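Local coordinates for clavulanic acid biosynthesis oligopeptide binding protein 2 (Streptomyces clavuligerus, PDB 2WOL) that probably binds peptides as a family 5 solute-binding protein of the clavulanic acid biosynthetic pathway, at residues 325-339 with 401-415. Numbering follows the deposited sequence.
Sequences VQYAADKILLQDARG and KFRLVADAVVESLAR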
loop_
_atom_site.group_PDB
_atom_site.type_symbol
_atom_site.label_atom_id
_atom_site.label_comp_id
_atom_site.label_asym_id
_atom_site.label_seq_id
_atom_site.Cartn_x
_atom_site.Cartn_y
_atom_site.Cartn_z
ATOM N N VAL A 325 27.049 -5.357 8.095
ATOM C CA VAL A 325 26.180 -5.858 7.036
ATOM C C VAL A 325 25.824 -4.745 6.039
ATOM O O VAL A 325 25.863 -4.961 4.824
ATOM C CB VAL A 325 24.907 -6.514 7.613
ATOM C CG1 VAL A 325 23.908 -6.851 6.505
ATOM C CG2 VAL A 325 25.277 -7.766 8.402
ATOM N N GLN A 326 25.506 -3.557 6.550
ATOM C CA GLN A 326 25.169 -2.431 5.680
ATOM C C GLN A 326 26.348 -2.074 4.768
ATOM O O GLN A 326 26.173 -1.920 3.564
ATOM C CB GLN A 326 24.735 -1.212 6.494
ATOM C CG GLN A 326 23.607 -1.475 7.503
ATOM C CD GLN A 326 22.260 -0.887 7.112
ATOM O OE1 GLN A 326 22.119 -0.207 6.089
ATOM N NE2 GLN A 326 21.263 -1.122 7.954
ATOM N N TYR A 327 27.548 -1.968 5.337
ATOM C CA TYR A 327 28.738 -1.624 4.552
ATOM C C TYR A 327 29.100 -2.683 3.514
ATOM O O TYR A 327 29.596 -2.347 2.437
ATOM C CB TYR A 327 29.944 -1.398 5.463
ATOM C CG TYR A 327 29.976 -0.064 6.169
ATOM C CD1 TYR A 327 29.984 0.004 7.562
ATOM C CD2 TYR A 327 30.025 1.129 5.450
ATOM C CE1 TYR A 327 30.025 1.220 8.223
ATOM C CE2 TYR A 327 30.066 2.358 6.103
ATOM C CZ TYR A 327 30.068 2.397 7.493
ATOM O OH TYR A 327 30.109 3.607 8.155
ATOM N N ALA A 328 28.873 -3.955 3.848
ATOM C CA ALA A 328 29.265 -5.069 2.976
ATOM C C ALA A 328 28.207 -5.450 1.940
ATOM O O ALA A 328 28.392 -6.396 1.178
ATOM C CB ALA A 328 29.667 -6.285 3.807
ATOM N N ALA A 329 27.106 -4.709 1.911
ATOM C CA ALA A 329 26.059 -4.938 0.924
ATOM C C ALA A 329 26.534 -4.486 -0.452
ATOM O O ALA A 329 26.942 -3.338 -0.633
ATOM C CB ALA A 329 24.783 -4.192 1.320
ATOM N N ASP A 330 26.509 -5.404 -1.415
ATOM C CA ASP A 330 26.794 -5.048 -2.800
ATOM C C ASP A 330 25.480 -4.591 -3.417
ATOM O O ASP A 330 24.681 -5.409 -3.868
ATOM C CB ASP A 330 27.384 -6.246 -3.555
ATOM C CG ASP A 330 27.776 -5.913 -4.993
ATOM O OD1 ASP A 330 27.242 -4.942 -5.563
ATOM O OD2 ASP A 330 28.622 -6.642 -5.551
ATOM N N LYS A 331 25.259 -3.278 -3.418
ATOM C CA LYS A 331 23.972 -2.707 -3.830
ATOM C C LYS A 331 23.661 -2.970 -5.301
ATOM O O LYS A 331 22.496 -3.075 -5.688
ATOM C CB LYS A 331 23.927 -1.201 -3.549
ATOM C CG LYS A 331 24.135 -0.771 -2.079
ATOM C CD LYS A 331 23.085 -1.325 -1.100
ATOM C CE LYS A 331 21.663 -0.857 -1.412
ATOM N NZ LYS A 331 21.452 0.614 -1.235
ATOM N N ILE A 332 24.711 -3.066 -6.110
ATOM C CA ILE A 332 24.577 -3.343 -7.539
ATOM C C ILE A 332 24.123 -4.785 -7.748
ATOM O O ILE A 332 23.156 -5.039 -8.478
ATOM C CB ILE A 332 25.901 -3.057 -8.298
ATOM C CG1 ILE A 332 26.344 -1.595 -8.103
ATOM C CG2 ILE A 332 25.780 -3.419 -9.784
ATOM C CD1 ILE A 332 25.316 -0.539 -8.541
ATOM N N LEU A 333 24.803 -5.720 -7.084
ATOM C CA LEU A 333 24.440 -7.140 -7.125
ATOM C C LEU A 333 23.019 -7.364 -6.606
ATOM O O LEU A 333 22.253 -8.155 -7.169
ATOM C CB LEU A 333 25.432 -7.966 -6.296
ATOM C CG LEU A 333 25.340 -9.495 -6.322
ATOM C CD1 LEU A 333 25.805 -10.040 -7.673
ATOM C CD2 LEU A 333 26.141 -10.116 -5.179
ATOM N N LEU A 334 22.672 -6.658 -5.534
ATOM C CA LEU A 334 21.357 -6.784 -4.914
ATOM C C LEU A 334 20.258 -6.244 -5.825
ATOM O O LEU A 334 19.179 -6.830 -5.918
ATOM C CB LEU A 334 21.337 -6.105 -3.540
ATOM C CG LEU A 334 22.094 -6.886 -2.457
ATOM C CD1 LEU A 334 22.602 -5.971 -1.354
ATOM C CD2 LEU A 334 21.216 -7.987 -1.884
ATOM N N GLN A 335 20.543 -5.138 -6.510
ATOM C CA GLN A 335 19.604 -4.587 -7.483
ATOM C C GLN A 335 19.449 -5.519 -8.683
ATOM O O GLN A 335 18.341 -5.698 -9.197
ATOM C CB GLN A 335 20.051 -3.203 -7.938
ATOM C CG GLN A 335 19.102 -2.564 -8.937
ATOM C CD GLN A 335 19.430 -1.120 -9.195
ATOM O OE1 GLN A 335 20.598 -0.761 -9.356
ATOM N NE2 GLN A 335 18.401 -0.273 -9.236
ATOM N N ASP A 336 20.557 -6.113 -9.122
ATOM C CA ASP A 336 20.527 -7.069 -10.229
ATOM C C ASP A 336 19.660 -8.278 -9.886
ATOM O O ASP A 336 18.948 -8.798 -10.746
ATOM C CB ASP A 336 21.941 -7.497 -10.632
ATOM C CG ASP A 336 22.680 -6.425 -11.427
ATOM O OD1 ASP A 336 22.075 -5.379 -11.743
ATOM O OD2 ASP A 336 23.874 -6.629 -11.736
ATOM N N ALA A 337 19.705 -8.701 -8.623
ATOM C CA ALA A 337 18.849 -9.782 -8.141
ATOM C C ALA A 337 17.375 -9.375 -8.183
ATOM O O ALA A 337 16.495 -10.229 -8.284
ATOM C CB ALA A 337 19.253 -10.193 -6.730
ATOM N N ARG A 338 17.128 -8.066 -8.109
ATOM C CA ARG A 338 15.777 -7.502 -8.112
ATOM C C ARG A 338 15.281 -7.145 -9.527
ATOM O O ARG A 338 14.136 -6.718 -9.697
ATOM C CB ARG A 338 15.724 -6.272 -7.183
ATOM C CG ARG A 338 14.320 -5.799 -6.804
ATOM C CD ARG A 338 13.589 -6.834 -5.960
ATOM N NE ARG A 338 12.195 -6.972 -6.371
ATOM C CZ ARG A 338 11.354 -7.888 -5.898
ATOM N NH1 ARG A 338 11.754 -8.760 -4.977
ATOM N NH2 ARG A 338 10.103 -7.929 -6.340
ATOM N N GLY A 339 16.131 -7.330 -10.535
ATOM C CA GLY A 339 15.747 -7.048 -11.924
ATOM C C GLY A 339 16.719 -6.182 -12.709
ATOM O O GLY A 339 16.505 -5.918 -13.897
ATOM N N LYS A 401 11.707 -14.289 -6.289
ATOM C CA LYS A 401 12.522 -13.075 -6.387
ATOM C C LYS A 401 13.202 -12.724 -5.064
ATOM O O LYS A 401 14.323 -12.206 -5.051
ATOM C CB LYS A 401 11.674 -11.895 -6.877
ATOM C CG LYS A 401 12.453 -10.845 -7.663
ATOM C CD LYS A 401 12.830 -11.346 -9.052
ATOM C CE LYS A 401 13.627 -10.306 -9.823
ATOM N NZ LYS A 401 14.377 -10.908 -10.964
ATOM N N PHE A 402 12.514 -13.008 -3.961
ATOM C CA PHE A 402 13.061 -12.802 -2.621
ATOM C C PHE A 402 14.270 -13.702 -2.381
ATOM O O PHE A 402 15.217 -13.299 -1.700
ATOM C CB PHE A 402 11.991 -13.069 -1.558
ATOM C CG PHE A 402 11.061 -11.911 -1.305
ATOM C CD1 PHE A 402 10.810 -10.953 -2.286
ATOM C CD2 PHE A 402 10.405 -11.802 -0.084
ATOM C CE1 PHE A 402 9.937 -9.894 -2.044
ATOM C CE2 PHE A 402 9.528 -10.753 0.164
ATOM C CZ PHE A 402 9.296 -9.795 -0.815
ATOM N N ARG A 403 14.225 -14.918 -2.931
ATOM C CA ARG A 403 15.329 -15.873 -2.806
ATOM C C ARG A 403 16.574 -15.396 -3.554
ATOM O O ARG A 403 17.692 -15.507 -3.041
ATOM C CB ARG A 403 14.909 -17.277 -3.274
ATOM C CG ARG A 403 16.029 -18.325 -3.264
ATOM C CD ARG A 403 16.643 -18.489 -1.877
ATOM N NE ARG A 403 17.921 -19.201 -1.909
ATOM C CZ ARG A 403 18.096 -20.462 -1.524
ATOM N NH1 ARG A 403 17.076 -21.178 -1.069
ATOM N NH2 ARG A 403 19.302 -21.008 -1.589
ATOM N N LEU A 404 16.375 -14.858 -4.756
ATOM C CA LEU A 404 17.477 -14.277 -5.524
ATOM C C LEU A 404 18.163 -13.157 -4.748
ATOM O O LEU A 404 19.391 -13.070 -4.731
ATOM C CB LEU A 404 16.996 -13.758 -6.885
ATOM C CG LEU A 404 16.430 -14.763 -7.895
ATOM C CD1 LEU A 404 15.986 -14.034 -9.155
ATOM C CD2 LEU A 404 17.430 -15.861 -8.234
ATOM N N VAL A 405 17.363 -12.312 -4.102
ATOM C CA VAL A 405 17.891 -11.246 -3.252
ATOM C C VAL A 405 18.662 -11.832 -2.062
ATOM O O VAL A 405 19.775 -11.387 -1.761
ATOM C CB VAL A 405 16.774 -10.269 -2.804
ATOM C CG1 VAL A 405 17.269 -9.317 -1.715
ATOM C CG2 VAL A 405 16.250 -9.483 -4.003
ATOM N N ALA A 406 18.088 -12.847 -1.415
ATOM C CA ALA A 406 18.762 -13.527 -0.304
ATOM C C ALA A 406 20.135 -14.062 -0.714
ATOM O O ALA A 406 21.113 -13.886 0.016
ATOM C CB ALA A 406 17.894 -14.653 0.256
ATOM N N ASP A 407 20.198 -14.699 -1.884
ATOM C CA ASP A 407 21.451 -15.235 -2.423
ATOM C C ASP A 407 22.491 -14.136 -2.633
ATOM O O ASP A 407 23.682 -14.345 -2.386
ATOM C CB ASP A 407 21.213 -15.981 -3.742
ATOM C CG ASP A 407 20.426 -17.274 -3.561
ATOM O OD1 ASP A 407 20.392 -17.818 -2.435
ATOM O OD2 ASP A 407 19.847 -17.751 -4.562
ATOM N N ALA A 408 22.036 -12.974 -3.097
ATOM C CA ALA A 408 22.909 -11.817 -3.270
ATOM C C ALA A 408 23.410 -11.272 -1.928
ATOM O O ALA A 408 24.529 -10.753 -1.840
ATOM C CB ALA A 408 22.208 -10.736 -4.076
ATOM N N VAL A 409 22.597 -11.403 -0.881
ATOM C CA VAL A 409 23.044 -11.027 0.464
ATOM C C VAL A 409 24.130 -12.003 0.932
ATOM O O VAL A 409 25.163 -11.588 1.456
ATOM C CB VAL A 409 21.883 -10.968 1.498
ATOM C CG1 VAL A 409 22.408 -10.566 2.877
ATOM C CG2 VAL A 409 20.805 -9.984 1.057
ATOM N N VAL A 410 23.891 -13.296 0.724
ATOM C CA VAL A 410 24.866 -14.343 1.053
ATOM C C VAL A 410 26.213 -14.057 0.378
ATOM O O VAL A 410 27.259 -14.049 1.030
ATOM C CB VAL A 410 24.350 -15.752 0.644
ATOM C CG1 VAL A 410 25.432 -16.817 0.838
ATOM C CG2 VAL A 410 23.097 -16.117 1.426
ATOM N N GLU A 411 26.168 -13.806 -0.929
ATOM C CA GLU A 411 27.364 -13.529 -1.717
ATOM C C GLU A 411 28.088 -12.257 -1.250
ATOM O O GLU A 411 29.317 -12.244 -1.126
ATOM C CB GLU A 411 27.000 -13.435 -3.203
ATOM C CG GLU A 411 28.192 -13.325 -4.142
ATOM C CD GLU A 411 27.800 -13.371 -5.615
ATOM O OE1 GLU A 411 26.725 -13.919 -5.951
ATOM O OE2 GLU A 411 28.575 -12.854 -6.441
ATOM N N SER A 412 27.318 -11.201 -0.984
ATOM C CA SER A 412 27.871 -9.927 -0.516
ATOM C C SER A 412 28.635 -10.113 0.785
ATOM O O SER A 412 29.780 -9.694 0.908
ATOM C CB SER A 412 26.756 -8.899 -0.279
ATOM O OG SER A 412 26.082 -8.546 -1.476
ATOM N N LEU A 413 27.984 -10.754 1.751
ATOM C CA LEU A 413 28.501 -10.827 3.111
ATOM C C LEU A 413 29.623 -11.843 3.282
ATOM O O LEU A 413 30.444 -11.714 4.188
ATOM C CB LEU A 413 27.361 -11.105 4.097
ATOM C CG LEU A 413 26.195 -10.106 4.116
ATOM C CD1 LEU A 413 25.275 -10.375 5.294
ATOM C CD2 LEU A 413 26.681 -8.661 4.136
ATOM N N ALA A 414 29.662 -12.848 2.408
ATOM C CA ALA A 414 30.730 -13.856 2.443
ATOM C C ALA A 414 32.111 -13.221 2.279
ATOM O O ALA A 414 33.109 -13.755 2.761
ATOM C CB ALA A 414 30.502 -14.916 1.377
ATOM N N ARG A 415 32.154 -12.068 1.616
ATOM C CA ARG A 415 33.404 -11.350 1.356
ATOM C C ARG A 415 34.117 -10.863 2.622
ATOM O O ARG A 415 35.321 -10.596 2.588
ATOM C CB ARG A 415 33.152 -10.170 0.414
ATOM C CG ARG A 415 32.605 -10.577 -0.948
ATOM C CD ARG A 415 32.311 -9.367 -1.823
ATOM N NE ARG A 415 31.310 -8.490 -1.217
ATOM C CZ ARG A 415 31.034 -7.257 -1.632
ATOM N NH1 ARG A 415 31.684 -6.728 -2.666
ATOM N NH2 ARG A 415 30.104 -6.544 -1.007
#
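The L334 side chain, branched and apolar, is the knob in a hole of V405, A408, V409 and S412; its CD2 comes within 3.6 Å of V409 CG2. The short helix 331-337 runs nearly antiparallel to helix 401-414 (162°), and the axes approach to 8.4 Å because small residues meet between them: A337 CB lies 4.0 Å from A408 CB and rests on the L404 carbonyl oxygen. S412 suits the next turn, being small and polar. Its OG, beside its own backbone N (chi1 -65°), donates to A408 O at 2.7 Å and accepts from D330 N at 3.2 Å, tying helix 401-414 to the N-cap residue of helix 331-337. Aspartate suits that cap: D330 OD1 takes L333 N, while OD2 pairs with R372. R415 has donors for two carbonyls: NE binds S412 O, and NH2 gives A328 O a 2.8 Å bond from well above the carbonyl plane.

The solvent side is looser, L333 CD2 lying against the extended chain of exposed E411. The far end is partly exposed but close: K401 lays CG over one face of the R338 guanidinium, 3.5 Å from NH1, while F402 meets its edge.

As in alpha/beta lobes, both helices pack against a mixed sheet: F402, V405 and V409 settle helix 401-414 on strands 391-398 and 448-453, and L334 reaches strand 523-534.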